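Local coordinates for galactose-binding-like protein (PDB 7M1B) that probably binds carbohydrate, as a SusE-like, galactose-binding-like protein of the gut bacterium Bacteroides thetaiotaomicron, and belongs to a family with a potential degradative capacity, at residues G170-A173 against E174-F178; A224-T227 against L228-F232; N233-G237 against L238-N242. All blocks are in the same frame, centred on the assembly; numbering follows the deposited sequence.

Interaction 1. Residues G170-A173 against E174-F178; sequences GFSA and EPHDF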
loop_
_atom_site.group_PDB
_atom_site.type_symbol
_atom_site.label_atom_id
_atom_site.label_comp_id
_atom_site.label_asym_id
_atom_site.label_seq_id
_atom_site.Cartn_x
_atom_site.Cartn_y
_atom_site.Cartn_z
ATOM N N GLY A 170 0.701 -14.045 11.629
ATOM C CA GLY A 170 0.018 -15.272 12.012
ATOM C C GLY A 170 -0.678 -15.175 13.368
ATOM O O GLY A 170 -1.065 -16.204 13.911
ATOM N N PHE A 171 -0.869 -13.964 13.904
ATOM C CA PHE A 171 -1.402 -13.833 15.242
ATOM C C PHE A 171 -2.791 -13.184 15.226
ATOM O O PHE A 171 -3.093 -12.262 14.478
ATOM C CB PHE A 171 -0.512 -12.957 16.118
ATOM C CG PHE A 171 0.802 -13.622 16.415
ATOM C CD1 PHE A 171 0.904 -14.503 17.487
ATOM C CD2 PHE A 171 1.872 -13.481 15.546
ATOM C CE1 PHE A 171 2.086 -15.171 17.752
ATOM C CE2 PHE A 171 3.070 -14.136 15.815
ATOM C CZ PHE A 171 3.162 -14.993 16.902
ATOM N N SER A 172 -3.606 -13.626 16.151
ATOM C CA SER A 172 -4.920 -13.065 16.354
ATOM C C SER A 172 -4.858 -11.631 16.922
ATOM O O SER A 172 -3.929 -11.294 17.646
ATOM C CB SER A 172 -5.682 -14.046 17.250
ATOM O OG SER A 172 -5.069 -14.172 18.523
ATOM N N ALA A 173 -5.921 -10.803 16.704
ATOM C CA ALA A 173 -5.911 -9.440 17.237
ATOM C C ALA A 173 -6.516 -9.388 18.640
ATOM O O ALA A 173 -7.688 -9.030 18.849
ATOM C CB ALA A 173 -6.597 -8.480 16.310
ATOM N N GLU A 174 -5.673 -9.769 19.589
ATOM C CA GLU A 174 -5.887 -9.746 21.027
ATOM C C GLU A 174 -4.503 -9.493 21.650
ATOM O O GLU A 174 -3.469 -9.751 20.996
ATOM C CB GLU A 174 -6.467 -11.104 21.440
ATOM C CG GLU A 174 -5.521 -12.257 21.159
ATOM C CD GLU A 174 -6.159 -13.571 21.571
ATOM O OE1 GLU A 174 -6.272 -13.835 22.821
ATOM O OE2 GLU A 174 -6.640 -14.289 20.658
ATOM N N PRO A 175 -4.377 -9.147 22.952
ATOM C CA PRO A 175 -3.036 -9.034 23.539
ATOM C C PRO A 175 -2.254 -10.346 23.553
ATOM O O PRO A 175 -2.748 -11.391 23.924
ATOM C CB PRO A 175 -3.254 -8.505 24.985
ATOM C CG PRO A 175 -4.748 -8.218 25.124
ATOM C CD PRO A 175 -5.453 -8.748 23.894
ATOM N N HIS A 176 -0.972 -10.274 23.164
ATOM C CA HIS A 176 -0.070 -11.402 23.272
ATOM C C HIS A 176 1.256 -10.924 23.845
ATOM O O HIS A 176 1.645 -9.771 23.649
ATOM C CB HIS A 176 0.274 -11.956 21.894
ATOM C CG HIS A 176 -0.862 -12.498 21.115
ATOM N ND1 HIS A 176 -1.332 -13.784 21.291
ATOM C CD2 HIS A 176 -1.582 -11.935 20.124
ATOM C CE1 HIS A 176 -2.298 -14.004 20.423
ATOM N NE2 HIS A 176 -2.407 -12.908 19.652
ATOM N N ASP A 177 1.898 -11.815 24.601
ATOM C CA ASP A 177 3.191 -11.535 25.192
ATOM C C ASP A 177 4.265 -11.969 24.201
ATOM O O ASP A 177 4.209 -13.101 23.676
ATOM C CB ASP A 177 3.291 -12.313 26.511
ATOM C CG ASP A 177 2.178 -11.989 27.487
ATOM O OD1 ASP A 177 1.758 -10.810 27.533
ATOM O OD2 ASP A 177 1.755 -12.925 28.220
ATOM N N PHE A 178 5.195 -11.041 23.940
ATOM C CA PHE A 178 6.307 -11.277 23.036
ATOM C C PHE A 178 7.624 -11.152 23.805
ATOM O O PHE A 178 7.733 -10.395 24.782
ATOM C CB PHE A 178 6.253 -10.307 21.844
ATOM C CG PHE A 178 5.040 -10.461 20.953
ATOM C CD1 PHE A 178 5.042 -11.399 19.920
ATOM C CD2 PHE A 178 3.897 -9.687 21.140
ATOM C CE1 PHE A 178 3.950 -11.556 19.078
ATOM C CE2 PHE A 178 2.817 -9.832 20.282
ATOM C CZ PHE A 178 2.836 -10.776 19.274
#
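F171 reaches from its loop to two rings of the strand that follows, H176 and F178. Its CB sits 4.0 Å from H176 NE2. With chi1 at -69°, CG lies opposite the carbonyl carbon, and the ring edge swings toward the imidazole: CD1 stands over the middle of the H176 face, the planes 66° apart in an edge-to-face pair. At the tip, CZ meets F178 CE1 at 4.1 Å. Here the roles reverse, since F178 brings its edge, CE1 first, over the centre of the F171 face, with the planes at 73°. The three rings form an aromatic cluster where the connection between two antiparallel sheets runs from strand 163-168 into strand 176-183; P199 and T144 pack against it. The connection bends through an inverse gamma turn centred on A173. Around it, H176 NE2 donates to S172 O at 3.0 Å, in the imidazole plane, and makes a second, weak bond to S172 OG. S172 OG donates to E174 OE2 at 2.7 Å, on the anti side of the carboxylate, tilted out of its plane. A leucine at H176 would probably cost S172 O its imidazole bond, S172 OG the weak one, and the F171 edge the face it points at.

Interaction 2. Residues A224-T227 against L228-F232; sequences AGHT and LESLF
T227 O accepts the backbone N of S230 at 2.9 Å, the donor lying above the carbonyl plane, where the chain enters the short 3-10 turn 228-231. This turn belongs to the long loop between strands 211-212 and 244-245 of what is probably the galactose-binding-like domain. The T227 side chain holds the start of the turn as well: chi1 of 78° places OG1 between the backbone N and the carbonyl carbon, within 3.1 Å of its donor, E229 N. T227 OG1 also lies 3.6 Å from E229 CB, while the carboxylate of E229 leads away to a salt bridge with K211. The next residue, S230, points back at the loop. Its OG meets H226 ND1 at 2.7 Å, arriving at the edge of the imidazole and in its plane, a hydrogen bond in which either atom could be the donor. This fixes one edge of the H226 ring, and the ring of Y243 also meets it. A single water joins the two hydroxyls, lying 2.7 Å from T227 OG1 and at the same distance from S230 OG.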
loop_
_atom_site.group_PDB
_atom_site.type_symbol
_atom_site.label_atom_id
_atom_site.label_comp_id
_atom_site.label_asym_id
_atom_site.label_seq_id
_atom_site.Cartn_x
_atom_site.Cartn_y
_atom_site.Cartn_z
ATOM N N ALA A 224 -15.868 13.256 -18.513
ATOM C CA ALA A 224 -16.961 12.363 -18.900
ATOM C C ALA A 224 -18.010 12.299 -17.780
ATOM O O ALA A 224 -18.606 11.249 -17.501
ATOM C CB ALA A 224 -16.474 10.975 -19.301
ATOM N N GLY A 225 -18.164 13.416 -17.055
ATOM C CA GLY A 225 -19.291 13.554 -16.152
ATOM C C GLY A 225 -19.065 13.018 -14.763
ATOM O O GLY A 225 -19.947 13.116 -13.938
ATOM N N HIS A 226 -17.806 12.622 -14.437
ATOM C CA HIS A 226 -17.580 12.080 -13.103
ATOM C C HIS A 226 -16.432 12.846 -12.438
ATOM O O HIS A 226 -16.020 13.900 -12.935
ATOM C CB HIS A 226 -17.334 10.542 -13.098
ATOM C CG HIS A 226 -18.554 9.682 -13.149
ATOM N ND1 HIS A 226 -19.097 9.123 -11.970
ATOM C CD2 HIS A 226 -19.261 9.184 -14.178
ATOM C CE1 HIS A 226 -20.120 8.352 -12.303
ATOM N NE2 HIS A 226 -20.229 8.367 -13.673
ATOM N N THR A 227 -16.083 12.464 -11.224
ATOM C CA THR A 227 -14.947 13.046 -10.527
ATOM C C THR A 227 -14.103 11.965 -9.885
ATOM O O THR A 227 -14.489 10.799 -9.784
ATOM C CB THR A 227 -15.304 14.116 -9.480
ATOM O OG1 THR A 227 -15.776 13.404 -8.317
ATOM C CG2 THR A 227 -16.289 15.125 -10.000
ATOM N N LEU A 228 -12.905 12.333 -9.387
ATOM C CA LEU A 228 -12.121 11.342 -8.668
ATOM C C LEU A 228 -12.895 10.673 -7.543
ATOM O O LEU A 228 -12.656 9.510 -7.232
ATOM C CB LEU A 228 -10.809 12.013 -8.169
ATOM C CG LEU A 228 -9.757 11.036 -7.622
ATOM C CD1 LEU A 228 -9.289 10.042 -8.642
ATOM C CD2 LEU A 228 -8.609 11.833 -7.042
ATOM N N GLU A 229 -13.837 11.428 -6.913
ATOM C CA GLU A 229 -14.554 10.860 -5.770
ATOM C C GLU A 229 -15.486 9.720 -6.191
ATOM O O GLU A 229 -15.851 8.896 -5.335
ATOM C CB GLU A 229 -15.382 11.965 -5.084
ATOM C CG GLU A 229 -15.752 11.618 -3.671
ATOM C CD GLU A 229 -16.795 12.577 -3.137
ATOM O OE1 GLU A 229 -16.734 13.832 -3.492
ATOM O OE2 GLU A 229 -17.565 12.087 -2.261
ATOM N N SER A 230 -15.780 9.528 -7.496
ATOM C CA SER A 230 -16.489 8.361 -7.979
ATOM C C SER A 230 -15.771 7.071 -7.653
ATOM O O SER A 230 -16.392 5.995 -7.611
ATOM C CB SER A 230 -16.635 8.526 -9.484
ATOM O OG SER A 230 -17.581 9.560 -9.783
ATOM N N LEU A 231 -14.434 7.122 -7.398
ATOM C CA LEU A 231 -13.783 5.869 -7.041
ATOM C C LEU A 231 -14.160 5.356 -5.656
ATOM O O LEU A 231 -13.831 4.201 -5.312
ATOM C CB LEU A 231 -12.252 5.971 -7.091
ATOM C CG LEU A 231 -11.672 6.445 -8.448
ATOM C CD1 LEU A 231 -10.124 6.402 -8.296
ATOM C CD2 LEU A 231 -12.141 5.450 -9.572
ATOM N N PHE A 232 -14.937 6.156 -4.914
ATOM C CA PHE A 232 -15.236 5.770 -3.534
ATOM C C PHE A 232 -16.740 5.870 -3.283
ATOM O O PHE A 232 -17.130 5.906 -2.101
ATOM C CB PHE A 232 -14.544 6.827 -2.630
ATOM C CG PHE A 232 -13.084 7.067 -2.956
ATOM C CD1 PHE A 232 -12.121 6.052 -2.888
ATOM C CD2 PHE A 232 -12.704 8.318 -3.524
ATOM C CE1 PHE A 232 -10.783 6.283 -3.211
ATOM C CE2 PHE A 232 -11.363 8.513 -3.868
ATOM C CZ PHE A 232 -10.413 7.517 -3.783
HETATM O O HOH W 1 -17.998 11.895 -8.495
#

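Interaction 3. Residues N233-G237 against L238-N242; sequences NGDHG and LNSWN
S240 OG donates to D235 OD1 at 2.7 Å, coming down on the carboxylate from above its plane. Beside this bond, the carboxylate of D235 stacks on the amide of N242, the planes 24° apart, with D235 OD2 3.4 Å from N242 CB. D235 and N242 face each other across a loop whose far end is a type I beta turn from G237 to S240, closed by S240 N donating to G237 O. An Asx turn and an ST turn set the groups in place. In the first, N233 OD1 takes the backbone N of D235 at 2.9 Å; in the second, S240 OG, besides giving to D235, accepts from N242 N at 3.0 Å. The amide of N233 also works across the loop: ND2 gives a nearly straight bond to N242 OD1, 3.0 Å long, although it reaches that oxygen from above the carbonyl plane. D235 owes its inward reach to an extended first torsion, CG opposite the backbone N (chi1 -178°). Further out, Q373 holds N233 OD1, and N242 ND2 has its main partner in S230 O, with a weak bond to D235 O besides. On D235 OD2 two waters donate: one also accepts from W241 N, and the other, 2.6 Å from D235 OD2, donates its other hydrogen bond to N242 OD1.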
loop_
_atom_site.group_PDB
_atom_site.type_symbol
_atom_site.label_atom_id
_atom_site.label_comp_id
_atom_site.label_asym_id
_atom_site.label_seq_id
_atom_site.Cartn_x
_atom_site.Cartn_y
_atom_site.Cartn_z
ATOM N N ASN A 233 -17.541 5.652 -4.318
ATOM C CA ASN A 233 -18.999 5.800 -4.144
ATOM C C ASN A 233 -19.746 4.452 -3.929
ATOM O O ASN A 233 -20.989 4.406 -3.912
ATOM C CB ASN A 233 -19.592 6.605 -5.284
ATOM C CG ASN A 233 -19.487 5.904 -6.609
ATOM O OD1 ASN A 233 -19.057 4.741 -6.687
ATOM N ND2 ASN A 233 -19.791 6.632 -7.680
ATOM N N GLY A 234 -19.023 3.349 -3.958
ATOM C CA GLY A 234 -19.539 1.996 -3.758
ATOM C C GLY A 234 -19.942 1.305 -5.061
ATOM O O GLY A 234 -20.182 0.105 -5.031
ATOM N N ASP A 235 -20.032 2.016 -6.199
ATOM C CA ASP A 235 -20.578 1.422 -7.434
ATOM C C ASP A 235 -19.414 0.728 -8.152
ATOM O O ASP A 235 -18.480 1.356 -8.639
ATOM C CB ASP A 235 -21.171 2.515 -8.337
ATOM C CG ASP A 235 -21.842 2.050 -9.660
ATOM O OD1 ASP A 235 -21.914 0.809 -9.997
ATOM O OD2 ASP A 235 -22.335 2.947 -10.401
ATOM N N HIS A 236 -19.497 -0.600 -8.256
ATOM C CA HIS A 236 -18.429 -1.338 -8.925
ATOM C C HIS A 236 -19.011 -2.662 -9.455
ATOM O O HIS A 236 -20.190 -2.960 -9.207
ATOM C CB HIS A 236 -17.298 -1.588 -7.929
ATOM C CG HIS A 236 -17.674 -2.559 -6.837
ATOM N ND1 HIS A 236 -18.615 -2.176 -5.827
ATOM C CD2 HIS A 236 -17.465 -3.881 -6.675
ATOM C CE1 HIS A 236 -18.830 -3.245 -5.023
ATOM N NE2 HIS A 236 -18.100 -4.272 -5.513
ATOM N N GLY A 237 -18.215 -3.350 -10.296
ATOM C CA GLY A 237 -18.514 -4.682 -10.786
ATOM C C GLY A 237 -18.626 -4.688 -12.309
ATOM O O GLY A 237 -18.531 -3.629 -13.006
ATOM N N LEU A 238 -18.842 -5.878 -12.841
ATOM C CA LEU A 238 -18.762 -6.148 -14.281
ATOM C C LEU A 238 -19.666 -5.238 -15.061
ATOM O O LEU A 238 -19.239 -4.615 -16.064
ATOM C CB LEU A 238 -19.133 -7.602 -14.540
ATOM C CG LEU A 238 -19.029 -8.016 -16.002
ATOM C CD1 LEU A 238 -17.556 -7.938 -16.519
ATOM C CD2 LEU A 238 -19.552 -9.480 -16.154
ATOM N N ASN A 239 -20.920 -5.099 -14.600
ATOM C CA ASN A 239 -21.944 -4.381 -15.325
ATOM C C ASN A 239 -22.036 -2.887 -14.961
ATOM O O ASN A 239 -23.001 -2.222 -15.299
ATOM C CB ASN A 239 -23.293 -5.090 -15.269
ATOM C CG ASN A 239 -23.370 -6.282 -16.188
ATOM O OD1 ASN A 239 -22.531 -6.412 -17.092
ATOM N ND2 ASN A 239 -24.329 -7.169 -15.936
ATOM N N SER A 240 -21.138 -2.411 -14.106
ATOM C CA SER A 240 -21.157 -1.026 -13.665
ATOM C C SER A 240 -20.680 -0.065 -14.763
ATOM O O SER A 240 -19.706 -0.384 -15.498
ATOM C CB SER A 240 -20.274 -0.897 -12.478
ATOM O OG SER A 240 -20.183 0.461 -12.033
ATOM N N TRP A 241 -21.351 1.086 -14.801
ATOM C CA TRP A 241 -20.931 2.214 -15.672
ATOM C C TRP A 241 -20.152 3.267 -14.859
ATOM O O TRP A 241 -19.877 4.395 -15.336
ATOM C CB TRP A 241 -22.159 2.853 -16.401
ATOM C CG TRP A 241 -22.132 2.473 -17.867
ATOM C CD1 TRP A 241 -21.866 3.324 -18.924
ATOM C CD2 TRP A 241 -22.337 1.172 -18.452
ATOM N NE1 TRP A 241 -21.898 2.611 -20.079
ATOM C CE2 TRP A 241 -22.144 1.300 -19.827
ATOM C CE3 TRP A 241 -22.570 -0.112 -17.911
ATOM C CZ2 TRP A 241 -22.293 0.238 -20.713
ATOM C CZ3 TRP A 241 -22.666 -1.191 -18.778
ATOM C CH2 TRP A 241 -22.510 -1.005 -20.164
ATOM N N ASN A 242 -19.761 2.950 -13.611
ATOM C CA ASN A 242 -19.081 3.980 -12.812
ATOM C C ASN A 242 -17.592 4.097 -13.167
ATOM O O ASN A 242 -16.966 3.139 -13.634
ATOM C CB ASN A 242 -19.077 3.476 -11.366
ATOM C CG ASN A 242 -18.627 4.552 -10.387
ATOM O OD1 ASN A 242 -19.115 5.670 -10.437
ATOM N ND2 ASN A 242 -17.553 4.325 -9.646
HETATM O O HOH W 2 -23.387 2.017 -12.854
HETATM O O HOH W 3 -22.133 5.550 -10.337
#

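Following the chain, interaction 1 comes first and closes the connection between strands 163-168 and 176-183, tying a three-stranded sheet to a four-stranded one. Interactions 2 and 3 come next, one directly after the other, in the long loop between strands 211-212 and 244-245. All three lie in series; none nests in or crosses another. Interaction 1 stands apart, its nearest atoms about 25 Å from either of the others. The later pair touch: N242, the last residue of 233-242, folds back on 224-232, with its OD1 3.4 Å from H226 CE1. Both also lean on strand 370-380, through L231 and H236 respectively, so that the loop is joined to the large sheet.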